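Local coordinates for Hth-type dhaklm operon transcriptional activator DHAS (Lactococcus lactis, PDB 2IU5), which activates transcription of the dhaKLM operon in complex with DhaQ in response to dihydroxyacetone, binding as a homodimer to an inverted repeat at the promoter, at residues H112-Q117 and A155-S160; E66-E71 and L90-E95; I34-I39 and T49-F54. The protein carries 1 engineered substitution. All blocks are in the same frame, centred on the assembly; numbering follows the deposited sequence.

Contact 1 (H112-Q117 and A155-S160); sequences HFFLIQ and AITRES
In the all-helical C-terminal domain of this TetR-family regulator, helix 110-132 meets helix 139-163, and between residues 112-117 and 155-160 the contact is carried by F114, whose outer ring carbons reach T157 OG1 and the backbone N of R158. The two backbones stay well apart, F114 CA and R158 CA being 8.5 Å from each other, and the ring bridges the gap. With F114 CG placed opposite the backbone N (chi1 -166°), the ring extends from its own helix and delivers CE2 and CZ to the other one. F114 CE2 lies 3.2 Å from T157 OG1, and CZ is almost as near, so the hydroxyl oxygen sits beside the C-H groups at an oblique angle to the ring. This oxygen is not left to the hydrocarbon alone: T157 OG1 is hydrogen-bonded to the carbonyl of I153, one turn back in its helix. The backbone N of R158 lies near the ring plane, at the edge, 3.8 Å from F114 CE2. The aliphatic root of R158 adds its CB, while the extended chain carries the guanidinium off to a long, weak ion pair between NE and E111. F104 and W118 each form an edge-to-face pair with F114. Within residues 112-117, Q117 folds back over the F113 ring, and its amide N lies above the centre of that ring. From there Q117 NE2 donates to F113 O at 3.1 Å, with an N-H...O angle of 152°, and F113 O also accepts the helical bond from Q117 N.

Contact 2 (E66-E71 and L90-E95); sequences ENDFAE and LRYLDE
D68 and Y92 meet at about a right angle, the carboxylate plane of D68 turned 89° from the tyrosine ring. Y92 has its CG opposite the backbone N, which carries the phenol across to helix 57-73, where Y92 OH donates to D68 OD2 at 2.6 Å. The bond uses the anti lone pair of OD2. D68 OD1 uses its own anti lone pair for N67 ND2, 2.9 Å away, so both oxygens of the acid are engaged and its rotation is restrained. K23 forms a salt bridge with D68 OD2, which would be expected to favour the charged carboxylate, and Y100 is hydrogen-bonded to Y92 OH. Farther back along the ring, the edge of Y92, at CE2, meets the face of F69 in a T-shaped pair, the planes of the F69 and Y92 rings at 79° and their centroids 5.8 Å apart. L93 crosses F69 at about a right angle, and L93 CD2 lies 4.1 Å from F69 CZ. The helices run roughly antiparallel here, at 145° with axes 11.5 Å apart. This packing of the connecting helix 57-73 on helix 82-95 of the C-terminal domain is characteristic of the TetR fold.

Contact 3 (I34-I39 and T49-F54); sequences ISVSDI and TFYNYF
V36 is the bump of this contact, its forked side chain pushed into the angle between the rings of F50 and Y51. V36 CG1 makes a CH-pi contact over one face of F50, 3.9 Å from the ring centroid and 21° off the normal, and comes closest to F50 CG. The second methyl, V36 CG2, continues along the same ring toward its far end, 3.7 Å from F50 CE2, so the valine spans the ring from root to tip. Y51 supplies the other wall of the hollow. Approaching V36 from the opposite direction, Y51 brings its OH to 3.6 Å from V36 CG1 and about as near to CG2, so that the phenol oxygen rests against both methyls. F50 turns its edge to the face of Y51, with F50 CD2 over the centre of the tyrosine ring.

These residues belong to the predicted helix-turn-helix of the TetR-type DNA-binding domain: helix 36-43 carries V36, and residues 49-52 have helical backbone angles and probably belong to the recognition element. F50 points back at the first helix because its CG lies opposite the backbone N (chi1 179°). Its other face is covered by F54 CD2, leaving the ring sandwiched between F54 and V36. I39, one turn along from V36, reaches obliquely to F50 with its CD1, and its side chain also packs on F22 of helix 13-28 and L60 of helix 57-73. The start of helix 36-43 is fixed by a capping box, in which D38 N donates to S35 OG at 2.9 Å and S35 N donates to D38 OD2 at 3.0 Å.

Along the chain the contacts come in series, contact 3 first, then contact 2, then contact 1. Contacts 1 and 2 are neighbours, their centres about 12 Å apart, and they touch: F69 of helix 57-73 packs on F113, F114 and Q117 of helix 110-132, and L90 of helix 82-95 meets T157 of helix 139-163. Contact 3 lies apart in the DNA-binding domain, its centre about 22 Å from that of contact 2 and about 28 Å from that of contact 1. Helix 57-73 follows contact 3 and carries one side of contact 2, so it links the predicted helix-turn-helix to the C-terminal core, and a change in the core could plausibly be passed along it.

Contact 1 (H112-Q117 and A155-S160)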
loop_
_atom_site.group_PDB
_atom_site.type_symbol
_atom_site.label_atom_id
_atom_site.label_comp_id
_atom_site.label_asym_id
_atom_site.label_seq_id
_atom_site.Cartn_x
_atom_site.Cartn_y
_atom_site.Cartn_z
ATOM N N HIS A 112 -6.021 -4.552 -6.656
ATOM C CA HIS A 112 -6.320 -5.506 -5.594
ATOM C C HIS A 112 -5.724 -6.870 -5.895
ATOM O O HIS A 112 -5.154 -7.514 -5.018
ATOM C CB HIS A 112 -7.825 -5.590 -5.370
ATOM C CG HIS A 112 -8.468 -4.254 -5.171
ATOM N ND1 HIS A 112 -8.058 -3.372 -4.193
ATOM C CD2 HIS A 112 -9.488 -3.648 -5.825
ATOM C CE1 HIS A 112 -8.801 -2.279 -4.255
ATOM N NE2 HIS A 112 -9.676 -2.422 -5.236
ATOM N N PHE A 113 -5.856 -7.305 -7.141
ATOM C CA PHE A 113 -5.200 -8.523 -7.579
ATOM C C PHE A 113 -3.682 -8.414 -7.362
ATOM O O PHE A 113 -3.034 -9.352 -6.904
ATOM C CB PHE A 113 -5.525 -8.769 -9.053
ATOM C CG PHE A 113 -4.831 -9.963 -9.601
ATOM C CD1 PHE A 113 -5.405 -11.226 -9.503
ATOM C CD2 PHE A 113 -3.595 -9.822 -10.206
ATOM C CE1 PHE A 113 -4.744 -12.338 -10.015
ATOM C CE2 PHE A 113 -2.930 -10.921 -10.717
ATOM C CZ PHE A 113 -3.503 -12.177 -10.622
ATOM N N PHE A 114 -3.121 -7.254 -7.692
ATOM C CA PHE A 114 -1.659 -7.037 -7.667
ATOM C C PHE A 114 -1.201 -7.191 -6.205
ATOM O O PHE A 114 -0.183 -7.846 -5.914
ATOM C CB PHE A 114 -1.369 -5.639 -8.219
ATOM C CG PHE A 114 0.074 -5.364 -8.568
ATOM C CD1 PHE A 114 0.810 -6.172 -9.439
ATOM C CD2 PHE A 114 0.696 -4.257 -8.003
ATOM C CE1 PHE A 114 2.153 -5.863 -9.731
ATOM C CE2 PHE A 114 2.027 -3.945 -8.290
ATOM C CZ PHE A 114 2.756 -4.744 -9.153
ATOM N N LEU A 115 -1.961 -6.595 -5.293
ATOM C CA LEU A 115 -1.615 -6.672 -3.880
ATOM C C LEU A 115 -1.617 -8.123 -3.434
ATOM O O LEU A 115 -0.717 -8.555 -2.725
ATOM C CB LEU A 115 -2.554 -5.813 -3.028
ATOM C CG LEU A 115 -2.363 -5.973 -1.514
ATOM C CD1 LEU A 115 -0.988 -5.438 -1.111
ATOM C CD2 LEU A 115 -3.480 -5.237 -0.780
ATOM N N ILE A 116 -2.632 -8.868 -3.854
ATOM C CA ILE A 116 -2.717 -10.282 -3.489
ATOM C C ILE A 116 -1.484 -11.049 -3.989
ATOM O O ILE A 116 -0.983 -11.934 -3.287
ATOM C CB ILE A 116 -4.008 -10.889 -4.020
ATOM C CG1 ILE A 116 -5.203 -10.386 -3.199
ATOM C CG2 ILE A 116 -3.922 -12.408 -3.912
ATOM C CD1 ILE A 116 -6.559 -10.797 -3.761
ATOM N N GLN A 117 -0.990 -10.712 -5.177
ATOM C CA GLN A 117 0.245 -11.332 -5.693
ATOM C C GLN A 117 1.440 -11.113 -4.765
ATOM O O GLN A 117 2.224 -12.035 -4.490
ATOM C CB GLN A 117 0.548 -10.858 -7.099
ATOM C CG GLN A 117 -0.643 -11.072 -8.034
ATOM C CD GLN A 117 -1.296 -12.406 -7.793
ATOM O OE1 GLN A 117 -0.675 -13.473 -7.938
ATOM N NE2 GLN A 117 -2.570 -12.373 -7.416
ATOM N N ALA A 155 2.827 -0.914 -3.325
ATOM C CA ALA A 155 2.739 0.524 -3.558
ATOM C C ALA A 155 3.934 1.037 -4.361
ATOM O O ALA A 155 3.786 1.839 -5.285
ATOM C CB ALA A 155 2.659 1.266 -2.225
ATOM N N ILE A 156 5.120 0.566 -3.996
ATOM C CA ILE A 156 6.355 1.023 -4.615
ATOM C C ILE A 156 6.395 0.550 -6.068
ATOM O O ILE A 156 6.742 1.324 -6.964
ATOM C CB ILE A 156 7.572 0.474 -3.869
ATOM C CG1 ILE A 156 7.705 1.158 -2.501
ATOM C CG2 ILE A 156 8.819 0.629 -4.721
ATOM C CD1 ILE A 156 8.089 2.591 -2.589
ATOM N N THR A 157 6.039 -0.703 -6.305
ATOM C CA THR A 157 6.144 -1.242 -7.665
ATOM C C THR A 157 5.045 -0.703 -8.568
ATOM O O THR A 157 5.300 -0.384 -9.729
ATOM C CB THR A 157 6.183 -2.783 -7.693
ATOM O OG1 THR A 157 4.980 -3.300 -7.110
ATOM C CG2 THR A 157 7.399 -3.293 -6.954
ATOM N N ARG A 158 3.820 -0.576 -8.058
ATOM C CA ARG A 158 2.787 0.121 -8.824
ATOM C C ARG A 158 3.228 1.518 -9.248
ATOM O O ARG A 158 3.085 1.893 -10.412
ATOM C CB ARG A 158 1.471 0.221 -8.042
ATOM C CG ARG A 158 0.413 1.047 -8.790
ATOM C CD ARG A 158 -0.919 1.115 -8.030
ATOM N NE ARG A 158 -1.887 2.033 -8.630
ATOM C CZ ARG A 158 -1.893 3.354 -8.463
ATOM N NH1 ARG A 158 -0.977 3.950 -7.705
ATOM N NH2 ARG A 158 -2.828 4.087 -9.061
ATOM N N GLU A 159 3.759 2.299 -8.321
ATOM C CA GLU A 159 4.184 3.657 -8.665
ATOM C C GLU A 159 5.291 3.636 -9.712
ATOM O O GLU A 159 5.270 4.426 -10.652
ATOM C CB GLU A 159 4.638 4.423 -7.425
ATOM C CG GLU A 159 5.173 5.806 -7.746
ATOM C CD GLU A 159 5.679 6.524 -6.508
ATOM O OE1 GLU A 159 6.151 5.828 -5.577
ATOM O OE2 GLU A 159 5.604 7.772 -6.472
ATOM N N SER A 160 6.254 2.738 -9.562
ATOM C CA SER A 160 7.369 2.663 -10.507
ATOM C C SER A 160 6.857 2.285 -11.901
ATOM O O SER A 160 7.292 2.838 -12.915
ATOM C CB SER A 160 8.324 1.586 -10.032
ATOM O OG SER A 160 8.951 2.044 -8.851
#

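Contact 2 (E66-E71 and L90-E95)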
loop_
_atom_site.group_PDB
_atom_site.type_symbol
_atom_site.label_atom_id
_atom_site.label_comp_id
_atom_site.label_asym_id
_atom_site.label_seq_id
_atom_site.Cartn_x
_atom_site.Cartn_y
_atom_site.Cartn_z
ATOM N N GLU A 66 -3.158 -14.648 -13.984
ATOM C CA GLU A 66 -3.117 -15.798 -13.076
ATOM C C GLU A 66 -1.879 -16.644 -13.344
ATOM O O GLU A 66 -1.193 -17.084 -12.416
ATOM C CB GLU A 66 -4.346 -16.661 -13.291
ATOM C CG GLU A 66 -5.619 -16.054 -12.784
ATOM C CD GLU A 66 -6.819 -16.920 -13.134
ATOM O OE1 GLU A 66 -6.753 -17.734 -14.096
ATOM O OE2 GLU A 66 -7.831 -16.773 -12.435
ATOM N N ASN A 67 -1.590 -16.873 -14.613
ATOM C CA ASN A 67 -0.506 -17.769 -14.982
ATOM C C ASN A 67 0.850 -17.145 -14.692
ATOM O O ASN A 67 1.737 -17.800 -14.150
ATOM C CB ASN A 67 -0.564 -18.035 -16.477
ATOM C CG ASN A 67 0.631 -18.833 -16.961
ATOM O OD1 ASN A 67 0.623 -20.058 -16.876
ATOM N ND2 ASN A 67 1.666 -18.143 -17.468
ATOM N N ASP A 68 1.022 -15.882 -15.055
ATOM C CA ASP A 68 2.373 -15.320 -15.058
ATOM C C ASP A 68 2.852 -15.139 -13.616
ATOM O O ASP A 68 3.994 -15.463 -13.288
ATOM C CB ASP A 68 2.411 -13.977 -15.794
ATOM C CG ASP A 68 2.425 -14.141 -17.312
ATOM O OD1 ASP A 68 2.264 -15.283 -17.808
ATOM O OD2 ASP A 68 2.606 -13.113 -17.988
ATOM N N PHE A 69 1.986 -14.620 -12.748
ATOM C CA PHE A 69 2.375 -14.433 -11.354
ATOM C C PHE A 69 2.599 -15.739 -10.618
ATOM O O PHE A 69 3.539 -15.835 -9.829
ATOM C CB PHE A 69 1.408 -13.508 -10.616
ATOM C CG PHE A 69 1.555 -12.070 -11.033
ATOM C CD1 PHE A 69 2.466 -11.237 -10.396
ATOM C CD2 PHE A 69 0.784 -11.544 -12.071
ATOM C CE1 PHE A 69 2.599 -9.891 -10.799
ATOM C CE2 PHE A 69 0.908 -10.206 -12.476
ATOM C CZ PHE A 69 1.812 -9.379 -11.844
ATOM N N ALA A 70 1.763 -16.741 -10.860
ATOM C CA ALA A 70 1.997 -18.066 -10.259
ATOM C C ALA A 70 3.298 -18.696 -10.745
ATOM O O ALA A 70 4.033 -19.314 -9.973
ATOM C CB ALA A 70 0.831 -18.988 -10.567
ATOM N N GLU A 71 3.586 -18.538 -12.035
ATOM C CA GLU A 71 4.767 -19.148 -12.603
ATOM C C GLU A 71 5.997 -18.551 -11.949
ATOM O O GLU A 71 6.951 -19.276 -11.645
ATOM C CB GLU A 71 4.789 -18.984 -14.115
ATOM C CG GLU A 71 3.802 -19.919 -14.773
ATOM C CD GLU A 71 4.103 -20.179 -16.234
ATOM O OE1 GLU A 71 4.803 -19.337 -16.849
ATOM O OE2 GLU A 71 3.630 -21.229 -16.740
ATOM N N LEU A 90 10.489 -8.775 -10.429
ATOM C CA LEU A 90 10.830 -7.398 -10.785
ATOM C C LEU A 90 11.243 -7.278 -12.252
ATOM O O LEU A 90 10.830 -6.344 -12.940
ATOM C CB LEU A 90 11.939 -6.845 -9.876
ATOM C CG LEU A 90 11.510 -6.767 -8.413
ATOM C CD1 LEU A 90 12.705 -6.319 -7.544
ATOM C CD2 LEU A 90 10.307 -5.835 -8.205
ATOM N N ARG A 91 12.058 -8.207 -12.734
ATOM C CA ARG A 91 12.442 -8.219 -14.134
ATOM C C ARG A 91 11.245 -8.369 -15.065
ATOM O O ARG A 91 11.186 -7.716 -16.103
ATOM C CB ARG A 91 13.426 -9.347 -14.399
ATOM C CG ARG A 91 14.814 -8.991 -13.959
ATOM C CD ARG A 91 15.876 -9.957 -14.474
ATOM N NE ARG A 91 17.134 -9.544 -13.896
ATOM C CZ ARG A 91 18.191 -10.340 -13.803
ATOM N NH1 ARG A 91 18.114 -11.587 -14.263
ATOM N NH2 ARG A 91 19.305 -9.887 -13.263
ATOM N N TYR A 92 10.299 -9.221 -14.708
ATOM C CA TYR A 92 9.100 -9.433 -15.508
ATOM C C TYR A 92 8.310 -8.145 -15.584
ATOM O O TYR A 92 7.824 -7.751 -16.659
ATOM C CB TYR A 92 8.272 -10.535 -14.853
ATOM C CG TYR A 92 6.840 -10.636 -15.367
ATOM C CD1 TYR A 92 6.547 -11.313 -16.548
ATOM C CD2 TYR A 92 5.793 -10.057 -14.656
ATOM C CE1 TYR A 92 5.232 -11.407 -17.007
ATOM C CE2 TYR A 92 4.485 -10.139 -15.096
ATOM C CZ TYR A 92 4.218 -10.813 -16.271
ATOM O OH TYR A 92 2.908 -10.869 -16.671
ATOM N N LEU A 93 8.166 -7.463 -14.452
ATOM C CA LEU A 93 7.389 -6.218 -14.434
ATOM C C LEU A 93 8.100 -5.136 -15.234
ATOM O O LEU A 93 7.442 -4.334 -15.912
ATOM C CB LEU A 93 7.107 -5.737 -13.003
ATOM C CG LEU A 93 6.222 -6.741 -12.264
ATOM C CD1 LEU A 93 6.187 -6.329 -10.797
ATOM C CD2 LEU A 93 4.810 -6.759 -12.822
ATOM N N ASP A 94 9.429 -5.088 -15.182
ATOM C CA ASP A 94 10.168 -4.128 -16.011
ATOM C C ASP A 94 10.001 -4.401 -17.524
ATOM O O ASP A 94 9.769 -3.479 -18.309
ATOM C CB ASP A 94 11.662 -4.183 -15.677
ATOM C CG ASP A 94 12.034 -3.355 -14.470
ATOM O OD1 ASP A 94 11.204 -2.517 -14.036
ATOM O OD2 ASP A 94 13.166 -3.548 -13.955
ATOM N N GLU A 95 10.132 -5.663 -17.921
ATOM C CA GLU A 95 10.000 -6.051 -19.315
ATOM C C GLU A 95 8.602 -5.707 -19.791
ATOM O O GLU A 95 8.416 -5.218 -20.920
ATOM C CB GLU A 95 10.241 -7.546 -19.464
ATOM C CG GLU A 95 10.025 -8.024 -20.871
ATOM C CD GLU A 95 10.556 -9.425 -21.072
ATOM O OE1 GLU A 95 11.356 -9.871 -20.218
ATOM O OE2 GLU A 95 10.156 -10.051 -22.083
#

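Contact 3 (I34-I39 and T49-F54)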
loop_
_atom_site.group_PDB
_atom_site.type_symbol
_atom_site.label_atom_id
_atom_site.label_comp_id
_atom_site.label_asym_id
_atom_site.label_seq_id
_atom_site.Cartn_x
_atom_site.Cartn_y
_atom_site.Cartn_z
ATOM N N ILE A 34 -6.219 -3.895 -30.125
ATOM C CA ILE A 34 -5.724 -5.228 -30.416
ATOM C C ILE A 34 -6.874 -6.221 -30.554
ATOM O O ILE A 34 -7.511 -6.562 -29.563
ATOM C CB ILE A 34 -4.760 -5.710 -29.296
ATOM C CG1 ILE A 34 -3.550 -4.786 -29.209
ATOM C CG2 ILE A 34 -4.307 -7.140 -29.563
ATOM C CD1 ILE A 34 -2.904 -4.905 -27.845
ATOM N N SER A 35 -7.146 -6.684 -31.769
ATOM C CA SER A 35 -8.258 -7.628 -31.945
ATOM C C SER A 35 -7.773 -9.059 -31.797
ATOM O O SER A 35 -6.575 -9.325 -31.831
ATOM C CB SER A 35 -8.830 -7.481 -33.354
ATOM O OG SER A 35 -7.810 -7.794 -34.290
ATOM N N VAL A 36 -8.700 -10.005 -31.632
ATOM C CA VAL A 36 -8.335 -11.413 -31.690
ATOM C C VAL A 36 -7.637 -11.759 -33.004
ATOM O O VAL A 36 -6.663 -12.510 -33.036
ATOM C CB VAL A 36 -9.545 -12.311 -31.458
ATOM C CG1 VAL A 36 -9.203 -13.764 -31.780
ATOM C CG2 VAL A 36 -9.991 -12.194 -30.004
ATOM N N SER A 37 -8.135 -11.209 -34.108
ATOM C CA SER A 37 -7.444 -11.403 -35.378
ATOM C C SER A 37 -5.972 -10.982 -35.278
ATOM O O SER A 37 -5.100 -11.716 -35.745
ATOM C CB SER A 37 -8.167 -10.623 -36.463
ATOM O OG SER A 37 -9.503 -11.096 -36.562
ATOM N N ASP A 38 -5.697 -9.815 -34.679
ATOM C CA ASP A 38 -4.317 -9.326 -34.555
ATOM C C ASP A 38 -3.480 -10.302 -33.722
ATOM O O ASP A 38 -2.348 -10.643 -34.092
ATOM C CB ASP A 38 -4.250 -7.950 -33.872
ATOM C CG ASP A 38 -4.859 -6.835 -34.685
ATOM O OD1 ASP A 38 -4.857 -6.938 -35.939
ATOM O OD2 ASP A 38 -5.338 -5.840 -34.070
ATOM N N ILE A 39 -4.040 -10.748 -32.602
ATOM C CA ILE A 39 -3.320 -11.662 -31.704
ATOM C C ILE A 39 -2.910 -12.919 -32.444
ATOM O O ILE A 39 -1.769 -13.379 -32.345
ATOM C CB ILE A 39 -4.178 -12.014 -30.485
ATOM C CG1 ILE A 39 -4.317 -10.766 -29.616
ATOM C CG2 ILE A 39 -3.516 -13.114 -29.631
ATOM C CD1 ILE A 39 -5.451 -10.893 -28.567
ATOM N N THR A 49 -8.686 -21.061 -33.660
ATOM C CA THR A 49 -8.066 -21.821 -32.574
ATOM C C THR A 49 -8.131 -21.043 -31.257
ATOM O O THR A 49 -8.189 -21.645 -30.184
ATOM C CB THR A 49 -6.606 -22.194 -32.930
ATOM O OG1 THR A 49 -6.611 -23.044 -34.085
ATOM C CG2 THR A 49 -5.936 -22.926 -31.796
ATOM N N PHE A 50 -8.127 -19.720 -31.327
ATOM C CA PHE A 50 -8.190 -18.890 -30.113
ATOM C C PHE A 50 -9.360 -19.338 -29.268
ATOM O O PHE A 50 -9.265 -19.385 -28.040
ATOM C CB PHE A 50 -8.373 -17.432 -30.531
ATOM C CG PHE A 50 -8.485 -16.431 -29.395
ATOM C CD1 PHE A 50 -7.350 -15.792 -28.907
ATOM C CD2 PHE A 50 -9.727 -16.124 -28.839
ATOM C CE1 PHE A 50 -7.437 -14.863 -27.872
ATOM C CE2 PHE A 50 -9.816 -15.193 -27.805
ATOM C CZ PHE A 50 -8.692 -14.571 -27.327
ATOM N N TYR A 51 -10.467 -19.680 -29.916
ATOM C CA TYR A 51 -11.721 -19.975 -29.208
ATOM C C TYR A 51 -11.804 -21.359 -28.579
ATOM O O TYR A 51 -12.771 -21.711 -27.875
ATOM C CB TYR A 51 -12.872 -19.702 -30.193
ATOM C CG TYR A 51 -12.839 -18.235 -30.520
ATOM C CD1 TYR A 51 -13.343 -17.298 -29.619
ATOM C CD2 TYR A 51 -12.301 -17.785 -31.715
ATOM C CE1 TYR A 51 -13.305 -15.936 -29.915
ATOM C CE2 TYR A 51 -12.262 -16.426 -32.016
ATOM C CZ TYR A 51 -12.769 -15.517 -31.109
ATOM O OH TYR A 51 -12.741 -14.168 -31.391
ATOM N N ASN A 52 -10.781 -22.169 -28.822
ATOM C CA ASN A 52 -10.662 -23.401 -28.060
ATOM C C ASN A 52 -10.245 -23.058 -26.640
ATOM O O ASN A 52 -10.340 -23.913 -25.762
ATOM C CB ASN A 52 -9.627 -24.311 -28.701
ATOM C CG ASN A 52 -10.177 -25.045 -29.911
ATOM O OD1 ASN A 52 -9.479 -25.237 -30.901
ATOM N ND2 ASN A 52 -11.433 -25.457 -29.830
ATOM N N TYR A 53 -9.793 -21.825 -26.417
ATOM C CA TYR A 53 -9.144 -21.465 -25.156
ATOM C C TYR A 53 -9.713 -20.226 -24.466
ATOM O O TYR A 53 -9.797 -20.194 -23.242
ATOM C CB TYR A 53 -7.645 -21.279 -25.359
ATOM C CG TYR A 53 -6.989 -22.485 -25.983
ATOM C CD1 TYR A 53 -6.777 -23.641 -25.242
ATOM C CD2 TYR A 53 -6.588 -22.469 -27.315
ATOM C CE1 TYR A 53 -6.173 -24.754 -25.822
ATOM C CE2 TYR A 53 -5.986 -23.576 -27.901
ATOM C CZ TYR A 53 -5.785 -24.699 -27.155
ATOM O OH TYR A 53 -5.184 -25.790 -27.755
ATOM N N PHE A 54 -10.101 -19.211 -25.232
ATOM C CA PHE A 54 -10.537 -17.944 -24.648
ATOM C C PHE A 54 -11.700 -17.390 -25.429
ATOM O O PHE A 54 -11.748 -17.574 -26.636
ATOM C CB PHE A 54 -9.421 -16.915 -24.704
ATOM C CG PHE A 54 -8.146 -17.391 -24.074
ATOM C CD1 PHE A 54 -8.055 -17.509 -22.694
ATOM C CD2 PHE A 54 -7.054 -17.714 -24.861
ATOM C CE1 PHE A 54 -6.874 -17.952 -22.109
ATOM C CE2 PHE A 54 -5.872 -18.156 -24.275
ATOM C CZ PHE A 54 -5.797 -18.270 -22.896
#